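Long-range contacts in mannitol dehydrogenase (Pseudomonas fluorescens, PDB 1LJ8), which binds NAD and probably catalyses the NAD-dependent oxidation of D-mannitol to D-fructose: residues D57-G62 with S101-L106; L82-E87 with I250-P255; A120-R125 with A179-F184; A183-S188 with K269-R274; W264-K269 with V280-T285. One frame throughout, in Å; residues are numbered along the deposited sequence.

Interaction 1 (D57-G62 with S101-L106); sequences DWSICG and SISDML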
# COMPACT_ATOMS: atom_id res chain seq x y z
N ASP A 57 -11.11 -11.98 20.90
CA ASP A 57 -10.13 -11.24 21.68
C ASP A 57 -9.05 -10.62 20.79
O ASP A 57 -7.99 -10.16 21.28
CB ASP A 57 -9.50 -12.15 22.74
CG ASP A 57 -8.77 -13.33 22.16
OD1 ASP A 57 -9.31 -14.00 21.23
OD2 ASP A 57 -7.66 -13.60 22.66
N TRP A 58 -9.35 -10.57 19.49
CA TRP A 58 -8.40 -10.00 18.52
C TRP A 58 -8.97 -8.77 17.80
O TRP A 58 -8.70 -8.51 16.62
CB TRP A 58 -7.97 -11.06 17.51
CG TRP A 58 -7.01 -12.06 18.15
CD1 TRP A 58 -7.30 -13.35 18.54
CD2 TRP A 58 -5.63 -11.86 18.41
NE1 TRP A 58 -6.15 -13.96 19.03
CE2 TRP A 58 -5.11 -13.07 18.95
CE3 TRP A 58 -4.76 -10.78 18.23
CZ2 TRP A 58 -3.75 -13.23 19.31
CZ3 TRP A 58 -3.40 -10.93 18.59
CH2 TRP A 58 -2.91 -12.16 19.13
N SER A 59 -9.79 -8.01 18.53
CA SER A 59 -10.32 -6.77 17.97
C SER A 59 -9.17 -5.82 17.67
O SER A 59 -8.10 -5.89 18.27
CB SER A 59 -11.25 -6.08 18.99
OG SER A 59 -11.89 -4.94 18.40
N ILE A 60 -9.41 -4.90 16.74
CA ILE A 60 -8.40 -3.94 16.33
C ILE A 60 -8.61 -2.54 16.91
O ILE A 60 -9.73 -2.01 16.91
CB ILE A 60 -8.43 -3.81 14.79
CG1 ILE A 60 -8.03 -5.16 14.17
CG2 ILE A 60 -7.50 -2.66 14.29
CD1 ILE A 60 -8.66 -5.31 12.70
N CYS A 61 -7.54 -1.96 17.44
CA CYS A 61 -7.57 -0.56 17.89
C CYS A 61 -6.79 0.19 16.80
O CYS A 61 -5.57 -0.03 16.61
CB CYS A 61 -6.85 -0.38 19.25
SG CYS A 61 -7.00 1.39 19.78
N GLY A 62 -7.49 1.03 16.03
CA GLY A 62 -6.79 1.81 15.01
C GLY A 62 -5.86 2.84 15.66
O GLY A 62 -6.07 3.20 16.84
N SER A 101 -14.91 -5.58 13.35
CA SER A 101 -13.63 -5.94 13.99
C SER A 101 -12.75 -4.79 14.49
O SER A 101 -11.76 -5.04 15.16
CB SER A 101 -12.85 -6.83 13.03
OG SER A 101 -12.70 -6.13 11.81
N ILE A 102 -13.11 -3.53 14.16
CA ILE A 102 -12.34 -2.39 14.66
C ILE A 102 -13.26 -1.82 15.76
O ILE A 102 -14.43 -1.50 15.51
CB ILE A 102 -12.10 -1.33 13.58
CG1 ILE A 102 -11.16 -1.91 12.51
CG2 ILE A 102 -11.45 -0.03 14.21
CD1 ILE A 102 -10.90 -0.95 11.32
N SER A 103 -12.70 -1.70 16.97
CA SER A 103 -13.47 -1.21 18.13
C SER A 103 -13.11 0.19 18.61
O SER A 103 -13.84 0.76 19.44
CB SER A 103 -13.37 -2.21 19.28
OG SER A 103 -12.03 -2.50 19.63
N ASP A 104 -12.02 0.77 18.12
CA ASP A 104 -11.65 2.13 18.54
C ASP A 104 -10.56 2.60 17.60
O ASP A 104 -10.07 1.81 16.79
CB ASP A 104 -11.07 2.10 19.97
CG ASP A 104 -11.11 3.47 20.68
OD1 ASP A 104 -10.68 3.51 21.86
OD2 ASP A 104 -11.58 4.48 20.08
N MSE A 105 -10.15 3.87 17.72
CA MSE A 105 -9.05 4.41 16.93
C MSE A 105 -8.52 5.60 17.75
O MSE A 105 -9.30 6.50 18.09
CB MSE A 105 -9.54 4.88 15.58
CG MSE A 105 -8.41 5.47 14.74
SE MSE A 105 -8.96 5.79 12.96
CE MSE A 105 -7.38 6.83 12.35
N LEU A 106 -7.23 5.57 18.08
CA LEU A 106 -6.57 6.63 18.85
C LEU A 106 -5.74 7.48 17.91
O LEU A 106 -5.18 6.97 16.91
CB LEU A 106 -5.67 6.03 19.96
CG LEU A 106 -6.37 5.09 20.97
CD1 LEU A 106 -5.35 4.74 22.10
CD2 LEU A 106 -7.66 5.70 21.53

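Interaction 2 (L82-E87 with I250-P255); sequences LFTLYE and IDDAWP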
# COMPACT_ATOMS: atom_id res chain seq x y z
N LEU A 82 -18.30 0.94 13.36
CA LEU A 82 -18.76 0.02 12.32
C LEU A 82 -18.54 0.70 10.92
O LEU A 82 -18.57 1.92 10.83
CB LEU A 82 -20.28 -0.26 12.47
CG LEU A 82 -20.72 -0.95 13.77
CD1 LEU A 82 -22.26 -1.01 13.85
CD2 LEU A 82 -20.13 -2.34 13.84
N PHE A 83 -18.32 -0.08 9.86
CA PHE A 83 -18.20 0.50 8.52
C PHE A 83 -18.63 -0.58 7.56
O PHE A 83 -18.58 -1.77 7.91
CB PHE A 83 -16.77 1.00 8.21
CG PHE A 83 -15.71 -0.06 8.26
CD1 PHE A 83 -15.38 -0.78 7.09
CD2 PHE A 83 -15.07 -0.37 9.45
CE1 PHE A 83 -14.42 -1.81 7.12
CE2 PHE A 83 -14.10 -1.40 9.51
CZ PHE A 83 -13.77 -2.13 8.33
N THR A 84 -19.03 -0.17 6.36
CA THR A 84 -19.50 -1.11 5.36
C THR A 84 -18.36 -1.49 4.41
O THR A 84 -17.63 -0.61 3.90
CB THR A 84 -20.62 -0.47 4.47
OG1 THR A 84 -21.61 0.17 5.31
CG2 THR A 84 -21.31 -1.53 3.62
N LEU A 85 -18.25 -2.78 4.15
CA LEU A 85 -17.31 -3.30 3.16
C LEU A 85 -18.22 -3.52 1.94
O LEU A 85 -19.17 -4.32 1.99
CB LEU A 85 -16.69 -4.59 3.63
CG LEU A 85 -15.66 -5.08 2.59
CD1 LEU A 85 -14.39 -5.54 3.26
CD2 LEU A 85 -16.28 -6.18 1.81
N TYR A 86 -17.94 -2.82 0.85
CA TYR A 86 -18.80 -2.87 -0.34
C TYR A 86 -17.96 -3.42 -1.49
O TYR A 86 -17.15 -2.69 -2.09
CB TYR A 86 -19.26 -1.43 -0.61
CG TYR A 86 -20.25 -1.20 -1.75
CD1 TYR A 86 -21.03 -2.24 -2.26
CD2 TYR A 86 -20.43 0.08 -2.28
CE1 TYR A 86 -22.01 -1.99 -3.30
CE2 TYR A 86 -21.40 0.33 -3.29
CZ TYR A 86 -22.17 -0.72 -3.77
OH TYR A 86 -23.15 -0.46 -4.73
N GLU A 87 -18.17 -4.70 -1.80
CA GLU A 87 -17.41 -5.36 -2.87
C GLU A 87 -18.01 -4.99 -4.22
O GLU A 87 -19.21 -4.99 -4.38
CB GLU A 87 -17.43 -6.90 -2.69
CG GLU A 87 -16.70 -7.40 -1.42
CD GLU A 87 -16.78 -8.91 -1.25
OE1 GLU A 87 -17.67 -9.51 -1.91
OE2 GLU A 87 -15.98 -9.47 -0.45
N ILE A 250 -27.78 2.19 2.70
CA ILE A 250 -26.94 2.56 3.84
C ILE A 250 -26.32 3.94 3.67
O ILE A 250 -25.73 4.25 2.58
CB ILE A 250 -25.73 1.58 4.02
CG1 ILE A 250 -26.23 0.11 4.12
CG2 ILE A 250 -24.92 2.00 5.29
CD1 ILE A 250 -25.06 -0.95 4.12
N ASP A 251 -26.40 4.75 4.72
CA ASP A 251 -25.77 6.07 4.68
C ASP A 251 -24.54 5.83 5.54
O ASP A 251 -24.62 5.78 6.76
CB ASP A 251 -26.68 7.14 5.30
CG ASP A 251 -27.96 7.35 4.50
OD1 ASP A 251 -27.85 7.60 3.28
OD2 ASP A 251 -29.09 7.26 5.09
N ASP A 252 -23.40 5.61 4.89
CA ASP A 252 -22.15 5.34 5.59
C ASP A 252 -21.22 6.53 5.29
O ASP A 252 -20.98 6.87 4.14
CB ASP A 252 -21.56 4.02 5.04
CG ASP A 252 -20.35 3.53 5.83
OD1 ASP A 252 -19.65 4.36 6.43
OD2 ASP A 252 -20.11 2.31 5.83
N ALA A 253 -20.69 7.19 6.34
CA ALA A 253 -19.85 8.35 6.11
C ALA A 253 -18.54 7.91 5.44
O ALA A 253 -17.88 8.72 4.79
CB ALA A 253 -19.51 9.06 7.44
N TRP A 254 -18.15 6.65 5.64
CA TRP A 254 -16.85 6.22 5.06
C TRP A 254 -16.78 4.71 4.88
O TRP A 254 -16.12 3.98 5.62
CB TRP A 254 -15.69 6.69 5.98
CG TRP A 254 -14.27 6.54 5.41
CD1 TRP A 254 -13.86 6.78 4.13
CD2 TRP A 254 -13.12 6.07 6.13
NE1 TRP A 254 -12.51 6.48 4.01
CE2 TRP A 254 -12.05 6.04 5.22
CE3 TRP A 254 -12.91 5.66 7.45
CZ2 TRP A 254 -10.76 5.60 5.60
CZ3 TRP A 254 -11.65 5.22 7.83
CH2 TRP A 254 -10.59 5.19 6.90
N PRO A 255 -17.52 4.22 3.89
CA PRO A 255 -17.46 2.78 3.67
C PRO A 255 -16.12 2.46 2.99
O PRO A 255 -15.39 3.39 2.59
CB PRO A 255 -18.63 2.53 2.72
CG PRO A 255 -18.70 3.82 1.88
CD PRO A 255 -18.41 4.92 2.95

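Interaction 3 (A120-R125 with A179-F184); sequences ASPEIR and AGIPAF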
# COMPACT_ATOMS: atom_id res chain seq x y z
N ALA A 120 1.55 -0.47 24.60
CA ALA A 120 2.24 -1.20 25.65
C ALA A 120 1.31 -2.06 26.53
O ALA A 120 1.78 -2.71 27.47
CB ALA A 120 3.06 -0.19 26.54
N SER A 121 0.01 -2.08 26.21
CA SER A 121 -0.93 -2.87 27.02
C SER A 121 -0.74 -4.36 26.70
O SER A 121 -0.55 -4.76 25.54
CB SER A 121 -2.39 -2.40 26.82
OG SER A 121 -2.91 -2.67 25.53
N PRO A 122 -0.76 -5.20 27.74
CA PRO A 122 -0.54 -6.63 27.50
C PRO A 122 -1.46 -7.33 26.51
O PRO A 122 -1.02 -8.28 25.84
CB PRO A 122 -0.57 -7.26 28.91
CG PRO A 122 -1.38 -6.27 29.75
CD PRO A 122 -1.01 -4.90 29.17
N GLU A 123 -2.69 -6.81 26.38
CA GLU A 123 -3.69 -7.40 25.48
C GLU A 123 -3.29 -7.19 24.03
O GLU A 123 -3.68 -8.00 23.16
CB GLU A 123 -5.08 -6.78 25.66
CG GLU A 123 -5.69 -6.97 27.05
CD GLU A 123 -4.94 -6.20 28.12
OE1 GLU A 123 -4.35 -5.13 27.81
OE2 GLU A 123 -4.95 -6.67 29.29
N ILE A 124 -2.54 -6.11 23.77
CA ILE A 124 -2.10 -5.82 22.39
C ILE A 124 -0.89 -6.70 22.13
O ILE A 124 0.19 -6.52 22.70
CB ILE A 124 -1.74 -4.32 22.21
CG1 ILE A 124 -3.01 -3.49 22.45
CG2 ILE A 124 -1.12 -4.07 20.81
CD1 ILE A 124 -4.14 -3.80 21.45
N ARG A 125 -1.08 -7.64 21.21
CA ARG A 125 -0.05 -8.64 20.90
C ARG A 125 0.54 -8.54 19.50
O ARG A 125 1.55 -9.20 19.21
CB ARG A 125 -0.62 -10.06 21.12
CG ARG A 125 -0.84 -10.43 22.62
CD ARG A 125 -2.01 -11.43 22.78
NE ARG A 125 -3.27 -10.70 22.72
CZ ARG A 125 -4.49 -11.23 22.56
NH1 ARG A 125 -4.65 -12.54 22.41
NH2 ARG A 125 -5.55 -10.43 22.60
N ALA A 179 7.59 -3.24 32.44
CA ALA A 179 6.46 -3.82 33.16
C ALA A 179 6.51 -5.35 33.17
O ALA A 179 5.61 -6.01 33.71
CB ALA A 179 5.16 -3.35 32.54
N GLY A 180 7.55 -5.91 32.57
CA GLY A 180 7.66 -7.34 32.46
C GLY A 180 6.65 -7.90 31.45
O GLY A 180 6.27 -9.07 31.53
N ILE A 181 6.23 -7.06 30.50
CA ILE A 181 5.24 -7.47 29.48
C ILE A 181 6.00 -7.91 28.22
O ILE A 181 6.94 -7.23 27.80
CB ILE A 181 4.30 -6.26 29.19
CG1 ILE A 181 3.42 -6.01 30.45
CG2 ILE A 181 3.44 -6.51 27.95
CD1 ILE A 181 2.53 -4.75 30.35
N PRO A 182 5.63 -9.06 27.63
CA PRO A 182 6.35 -9.51 26.43
C PRO A 182 6.13 -8.61 25.22
O PRO A 182 5.14 -7.89 25.13
CB PRO A 182 5.82 -10.92 26.17
CG PRO A 182 4.57 -11.01 26.91
CD PRO A 182 4.62 -10.03 28.07
N ALA A 183 7.07 -8.69 24.29
CA ALA A 183 7.01 -7.92 23.06
C ALA A 183 5.79 -8.31 22.22
O ALA A 183 5.19 -9.38 22.42
CB ALA A 183 8.27 -8.19 22.22
N PHE A 184 5.41 -7.43 21.31
CA PHE A 184 4.36 -7.74 20.33
C PHE A 184 5.09 -8.06 19.00
O PHE A 184 6.28 -7.84 18.88
CB PHE A 184 3.42 -6.55 20.12
CG PHE A 184 4.12 -5.20 20.07
CD1 PHE A 184 4.97 -4.86 19.01
CD2 PHE A 184 3.86 -4.26 21.07
CE1 PHE A 184 5.54 -3.60 18.93
CE2 PHE A 184 4.43 -2.99 21.01
CZ PHE A 184 5.27 -2.66 19.94

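Interaction 4 (A183-S188 with K269-R274); sequences AFTVMS and KFVNGR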
# COMPACT_ATOMS: atom_id res chain seq x y z
N ALA A 183 7.07 -8.69 24.29
CA ALA A 183 7.01 -7.92 23.06
C ALA A 183 5.79 -8.31 22.22
O ALA A 183 5.19 -9.38 22.42
CB ALA A 183 8.27 -8.19 22.22
N PHE A 184 5.41 -7.43 21.31
CA PHE A 184 4.36 -7.74 20.33
C PHE A 184 5.09 -8.06 19.00
O PHE A 184 6.28 -7.84 18.88
CB PHE A 184 3.42 -6.55 20.12
CG PHE A 184 4.12 -5.20 20.07
CD1 PHE A 184 4.97 -4.86 19.01
CD2 PHE A 184 3.86 -4.26 21.07
CE1 PHE A 184 5.54 -3.60 18.93
CE2 PHE A 184 4.43 -2.99 21.01
CZ PHE A 184 5.27 -2.66 19.94
N THR A 185 4.38 -8.64 18.03
CA THR A 185 4.92 -8.88 16.70
C THR A 185 4.62 -7.59 15.92
O THR A 185 3.59 -6.93 16.18
CB THR A 185 4.14 -10.03 15.99
OG1 THR A 185 4.34 -11.26 16.71
CG2 THR A 185 4.59 -10.21 14.54
N VAL A 186 5.50 -7.19 15.02
CA VAL A 186 5.24 -6.03 14.15
C VAL A 186 4.97 -6.65 12.78
O VAL A 186 5.83 -7.31 12.18
CB VAL A 186 6.40 -5.05 14.06
CG1 VAL A 186 5.94 -3.82 13.22
CG2 VAL A 186 6.73 -4.53 15.46
N MSE A 187 3.74 -6.43 12.30
CA MSE A 187 3.24 -7.05 11.07
C MSE A 187 2.99 -6.05 9.95
O MSE A 187 1.93 -5.45 9.89
CB MSE A 187 1.94 -7.81 11.46
CG MSE A 187 1.43 -8.77 10.38
SE MSE A 187 -0.25 -9.63 10.88
CE MSE A 187 -1.53 -8.15 10.65
N SER A 188 3.93 -5.94 9.01
CA SER A 188 3.78 -4.99 7.90
C SER A 188 2.79 -5.53 6.86
O SER A 188 2.87 -6.69 6.47
CB SER A 188 5.12 -4.79 7.15
OG SER A 188 4.89 -3.92 6.03
N LYS A 269 5.37 -16.11 11.91
CA LYS A 269 6.41 -15.64 12.83
C LYS A 269 5.81 -14.62 13.78
O LYS A 269 5.95 -13.41 13.56
CB LYS A 269 7.53 -14.99 12.02
CG LYS A 269 8.28 -15.91 11.08
CD LYS A 269 9.32 -15.14 10.23
CE LYS A 269 9.97 -16.07 9.22
NZ LYS A 269 10.89 -15.25 8.33
N PHE A 270 5.14 -15.11 14.83
CA PHE A 270 4.47 -14.23 15.80
C PHE A 270 4.97 -14.61 17.17
O PHE A 270 4.79 -15.75 17.61
CB PHE A 270 2.95 -14.43 15.70
CG PHE A 270 2.36 -13.90 14.43
CD1 PHE A 270 2.54 -14.59 13.22
CD2 PHE A 270 1.74 -12.65 14.40
CE1 PHE A 270 2.12 -14.04 12.00
CE2 PHE A 270 1.33 -12.09 13.21
CZ PHE A 270 1.52 -12.77 11.99
N VAL A 271 5.59 -13.65 17.86
CA VAL A 271 6.17 -13.93 19.15
C VAL A 271 5.17 -14.03 20.28
O VAL A 271 5.43 -14.72 21.28
CB VAL A 271 7.21 -12.84 19.55
CG1 VAL A 271 8.45 -12.93 18.67
CG2 VAL A 271 6.59 -11.45 19.40
N ASN A 272 4.02 -13.38 20.13
CA ASN A 272 3.03 -13.30 21.20
C ASN A 272 1.62 -13.70 20.72
O ASN A 272 0.62 -13.09 21.13
CB ASN A 272 3.06 -11.84 21.75
CG ASN A 272 2.49 -11.69 23.16
OD1 ASN A 272 1.97 -12.63 23.74
ND2 ASN A 272 2.59 -10.47 23.72
N GLY A 273 1.55 -14.69 19.84
CA GLY A 273 0.27 -15.18 19.36
C GLY A 273 -0.36 -14.44 18.19
O GLY A 273 0.15 -13.40 17.76
N ARG A 274 -1.46 -14.98 17.66
CA ARG A 274 -2.11 -14.32 16.54
C ARG A 274 -3.45 -14.97 16.40
O ARG A 274 -3.67 -16.07 16.94
CB ARG A 274 -1.32 -14.57 15.24
CG ARG A 274 -1.15 -16.11 14.90
CD ARG A 274 -0.77 -16.32 13.41
NE ARG A 274 -0.46 -17.71 13.03
CZ ARG A 274 -1.38 -18.64 12.72
NH1 ARG A 274 -2.70 -18.34 12.76
NH2 ARG A 274 -0.98 -19.85 12.32
O HOH W 1 2.27 -11.66 18.37

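Interaction 5 (W264-K269 with V280-T285); sequences WVLEDK and VGVQFT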
# COMPACT_ATOMS: atom_id res chain seq x y z
N TRP A 264 -4.08 -13.38 1.23
CA TRP A 264 -3.10 -12.99 2.26
C TRP A 264 -2.23 -14.24 2.47
O TRP A 264 -2.76 -15.28 2.86
CB TRP A 264 -3.84 -12.68 3.57
CG TRP A 264 -3.00 -12.01 4.63
CD1 TRP A 264 -1.68 -11.68 4.57
CD2 TRP A 264 -3.48 -11.54 5.90
NE1 TRP A 264 -1.30 -11.02 5.74
CE2 TRP A 264 -2.39 -10.94 6.56
CE3 TRP A 264 -4.73 -11.58 6.54
CZ2 TRP A 264 -2.51 -10.37 7.84
CZ3 TRP A 264 -4.86 -11.01 7.82
CH2 TRP A 264 -3.75 -10.41 8.46
N VAL A 265 -0.94 -14.14 2.18
CA VAL A 265 -0.05 -15.25 2.46
C VAL A 265 0.96 -14.65 3.47
O VAL A 265 1.56 -13.61 3.20
CB VAL A 265 0.69 -15.72 1.22
CG1 VAL A 265 1.52 -16.98 1.64
CG2 VAL A 265 -0.32 -16.05 0.10
N LEU A 266 1.09 -15.30 4.62
CA LEU A 266 1.92 -14.81 5.73
C LEU A 266 2.96 -15.83 6.16
O LEU A 266 2.74 -17.03 6.08
CB LEU A 266 1.05 -14.61 7.01
CG LEU A 266 0.56 -13.33 7.64
CD1 LEU A 266 -0.42 -13.61 8.80
CD2 LEU A 266 1.75 -12.51 8.11
N GLU A 267 4.06 -15.31 6.69
CA GLU A 267 5.05 -16.18 7.32
C GLU A 267 4.56 -16.30 8.78
O GLU A 267 4.20 -15.29 9.41
CB GLU A 267 6.44 -15.56 7.25
CG GLU A 267 6.97 -15.60 5.82
CD GLU A 267 8.27 -14.87 5.66
OE1 GLU A 267 8.72 -14.14 6.61
OE2 GLU A 267 8.81 -15.04 4.55
N ASP A 268 4.52 -17.50 9.33
CA ASP A 268 4.02 -17.68 10.69
C ASP A 268 5.08 -17.40 11.74
O ASP A 268 5.60 -18.32 12.40
CB ASP A 268 3.49 -19.11 10.84
CG ASP A 268 2.47 -19.25 11.97
OD1 ASP A 268 2.26 -18.30 12.76
OD2 ASP A 268 1.89 -20.35 12.08
N LYS A 269 5.37 -16.11 11.91
CA LYS A 269 6.41 -15.64 12.83
C LYS A 269 5.81 -14.62 13.78
O LYS A 269 5.95 -13.41 13.56
CB LYS A 269 7.53 -14.99 12.02
CG LYS A 269 8.28 -15.91 11.08
CD LYS A 269 9.32 -15.14 10.23
CE LYS A 269 9.97 -16.07 9.22
NZ LYS A 269 10.89 -15.25 8.33
N VAL A 280 -10.08 -18.85 8.09
CA VAL A 280 -10.88 -18.07 7.14
C VAL A 280 -10.14 -17.71 5.86
O VAL A 280 -10.39 -16.66 5.26
CB VAL A 280 -11.47 -16.79 7.77
CG1 VAL A 280 -12.58 -17.21 8.79
CG2 VAL A 280 -10.35 -15.95 8.45
N GLY A 281 -9.20 -18.58 5.47
CA GLY A 281 -8.54 -18.39 4.20
C GLY A 281 -7.14 -17.79 4.08
O GLY A 281 -6.60 -17.73 2.98
N VAL A 282 -6.59 -17.30 5.18
CA VAL A 282 -5.24 -16.73 5.12
C VAL A 282 -4.31 -17.93 4.97
O VAL A 282 -4.54 -18.97 5.61
CB VAL A 282 -4.93 -15.95 6.41
CG1 VAL A 282 -3.52 -15.35 6.37
CG2 VAL A 282 -5.98 -14.84 6.57
N GLN A 283 -3.28 -17.78 4.16
CA GLN A 283 -2.34 -18.85 3.88
C GLN A 283 -1.01 -18.60 4.57
O GLN A 283 -0.56 -17.48 4.62
CB GLN A 283 -2.13 -18.94 2.38
CG GLN A 283 -3.45 -19.16 1.64
CD GLN A 283 -3.32 -18.91 0.16
OE1 GLN A 283 -3.68 -17.86 -0.34
NE2 GLN A 283 -2.75 -19.88 -0.55
N PHE A 284 -0.39 -19.64 5.11
CA PHE A 284 0.91 -19.46 5.76
C PHE A 284 1.94 -20.28 5.02
O PHE A 284 1.65 -21.39 4.57
CB PHE A 284 0.86 -19.91 7.22
CG PHE A 284 0.08 -18.99 8.10
CD1 PHE A 284 -1.31 -19.11 8.19
CD2 PHE A 284 0.72 -18.00 8.82
CE1 PHE A 284 -2.04 -18.24 9.00
CE2 PHE A 284 0.00 -17.12 9.62
CZ PHE A 284 -1.39 -17.24 9.71
N THR A 285 3.13 -19.73 4.85
CA THR A 285 4.15 -20.47 4.13
C THR A 285 5.48 -20.14 4.78
O THR A 285 5.63 -19.12 5.45
CB THR A 285 4.13 -20.10 2.62
OG1 THR A 285 4.98 -21.01 1.89
CG2 THR A 285 4.60 -18.67 2.41
O HOH W 2 -5.31 -16.16 1.13
O HOH W 3 5.44 -19.86 8.12

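Interaction 1 (D57-G62 with S101-L106)
Gly62 and Met105 form the tightest part of this strand pairing. Leu106 N donates to Gly62 O over 2.9 Å, Gly62 N donates to Asp104 O over 2.8 Å, and Met105 CA brings its hydrogen to the same Gly62 carbonyl. A CB on Gly62 would lie 3.1 Å from Met105 CG, so the glycine makes room for the extended selenomethionine side chain, which comes within about 4 Å of that of Asp69 and about 6 Å of the bound NAD. On the same face Ile60 and Ile102 meet at an oblique angle, Ile60 CB 4.0 Å from Ile102 CG1, beneath His38 and Ala43. The strands 59-62 and 102-106 are parallel neighbours in the central sheet of the Rossmann domain, their axes 20° apart. Pairing steps from Ile60 with Ile102 to Gly62 with Met105, so the second strand carries one extra residue: a bulge at Ser103 and Asp104. Here the fit is slacker; Asp104 N is buried without a partner in the model, and both bulge side chains are partly exposed. The Ser59 hydroxyl, anti to its own amide nitrogen (chi1 -174°), is turned toward the bulge, where Ser59 OG hydrogen-bonds Ser103 OG at 2.7 Å. Ser103 OG is also held by Gln27. Cys61 SG rests 3.9 Å from Leu106 CG.

Interaction 2 (L82-E87 with I250-P255)
Asp252 OD2 takes two hydrogen bonds from Thr84. The hydroxyl Thr84 OG1 donates over 2.7 Å to its anti lone pair, while the amide Thr84 N, 2.8 Å from Asp252 OD2, comes nearly in line with the C-O bond. Both donors lie on the same side of the threonine because chi1 of -48° sets OG1 beside the backbone nitrogen. The other branch, CG2, meets Ile250 CD1 tip to tip at 3.8 Å, and Pro255 CB packs 3.5 Å from Thr84 O. The second carboxylate oxygen organises its own loop: Asp252 OD1 accepts from Trp254 N at 2.8 Å, closing an Asx turn, with the amide 38° above the carboxylate plane. This turn leads directly into strand 256-258, at the edge of the Rossmann-domain sheet, and Val256 continues the pairing with Thr84 and Tyr86 of strand 83-87. Farther out, Gln79 steadies the turn from both ends of its amide, NE2 donating to Asp252 OD1 and OE1 accepting from Ala253 N. Arg39 hydrogen-bonds Trp254 O and makes cation-pi contacts with the rings of Phe83 and Trp254; the Trp254 side chain comes within about 5 Å of the bound NAD.

Interaction 3 (A120-R125 with A179-F184)
Ile181 packs against Ala120 and Pro122 where two helix-to-strand loops of the Rossmann domain lie together, one leading into strand 126-129 and the other into its neighbour 185-188. The loop of Ile181 starts from a Schellman motif in which Gly180, with positive phi, ends helix 165-178. From CB the side chain forks. The CG2 branch turns to Pro122 CA at 4.0 Å, with Ala120 O a little farther off. CG1 stands anti to the carbonyl carbon (chi1 -69°) and carries an extended end, whose CD1 rests against both Ala120 O, at 3.6 Å, and Pro122 CD, at 3.7 Å. Trimming Ile181 to an alanine would remove both branches and probably open a gap beside the Pro122 ring. Phe184 CB lies 3.4 Å from Arg125 O, close to where the backbones of Arg125 and Thr185 begin to pair. The 120-125 loop is folded as a type I turn, closed by Ile124 N to Ser121 O. Arg125 also makes a salt bridge to Asp57 and a cation-pi contact with Trp58, and it grips its own loop side-on: NE at 2.8 Å and NH2 at 3.1 Å both donate to Glu123 O, which lies 3° from the guanidinium plane.

Interaction 4 (A183-S188 with K269-R274)
Thr185 OG1 accepts a hydrogen bond from Val271 N over 2.9 Å and donates one to a water at 2.7 Å. That water also accepts from Asn272 N and donates to Gly273 O, tying one hydroxyl to three successive residues. A weaker, bent bond runs from Asn272 ND2 to Ala183 O at 3.1 Å. Ser223 OG hydrogen-bonds Thr185 OG1 and Lys269 O. Strand 185-188 is the outermost strand of the Rossmann-domain sheet next to 126-129, and the 269-274 loop folds across its end and side chains. Van der Waals contacts fill in around the polar ones: Thr185 CG2 lies 3.8 Å from Phe270 CD2, and Val271 CG2 packs 3.7 Å from Phe184 O, a buried carbonyl with no polar partner in the model. A valine in place of Thr185 would keep much of the bulk, but is likely to leave Val271 N without its main acceptor and to cost the water one of its two donors. In a Met-aromatic contact, CG anti to the backbone N (chi1 -167°) and an extended chi2 carry Met187 SE to the edge of the Phe270 ring, in its plane and 3.7 Å from CE2; Arg274 CB lies over one face of that ring, toward its rim.

Interaction 5 (W264-K269 with V280-T285)
Gln283 O receives the shortest hydrogen bond of the contact, from Leu266 N at 2.7 Å, and also a CA-H contact from Val265 CA. Gln283 N to Trp264 O and Thr285 N to Leu266 O complete the ladder, which joins strands 263-266 and 283-284 in parallel within a small three-stranded sheet whose third member is 227-230. On one face of this sheet the apolar side chains pack one after another. Val282 CG1 sits 3.5 Å above the Trp264 ring plane, toward its rim, and Leu266 CD1 lies over the same face of the indole. Leu266 and Phe284 then run side by side, with Leu266 CD1 3.6 Å from Phe284 CE2 and Leu266 at a chi1 of -106°, well away from a staggered angle. Asp268 CB closes on Phe284 CD2 at 3.6 Å, its carboxylate 41° from the ring plane and bound as a salt bridge to Arg274. On the other face Val265 CG1 touches Thr285 CG2 at 3.6 Å. Past the ladder the strands part at Asp268, the centre of an inverse gamma turn. A water spans the opening, accepting from Asp268 N at 2.8 Å and donating to Thr285 O at 2.8 Å.

From the N terminus, interaction 1 is the first to close, bringing residues 101-106 back beside 57-62 across a 38-residue loop. Residues 82-87 lie inside that loop and meet 250-255 much later in the chain, so interaction 2 crosses interaction 1 and encloses interaction 3. Interaction 3 joins the loops before two neighbouring strands; interaction 4 begins on Ala183 and Phe184, where it ends, and crosses interaction 2. Interaction 5 closes a short loop that crosses interaction 4 at Lys269. Interactions 1, 2 and 4 all reach the seven-stranded sheet, from near one edge to the other, while interaction 5 builds the smaller sheet, tied back by Arg274 to Asp268.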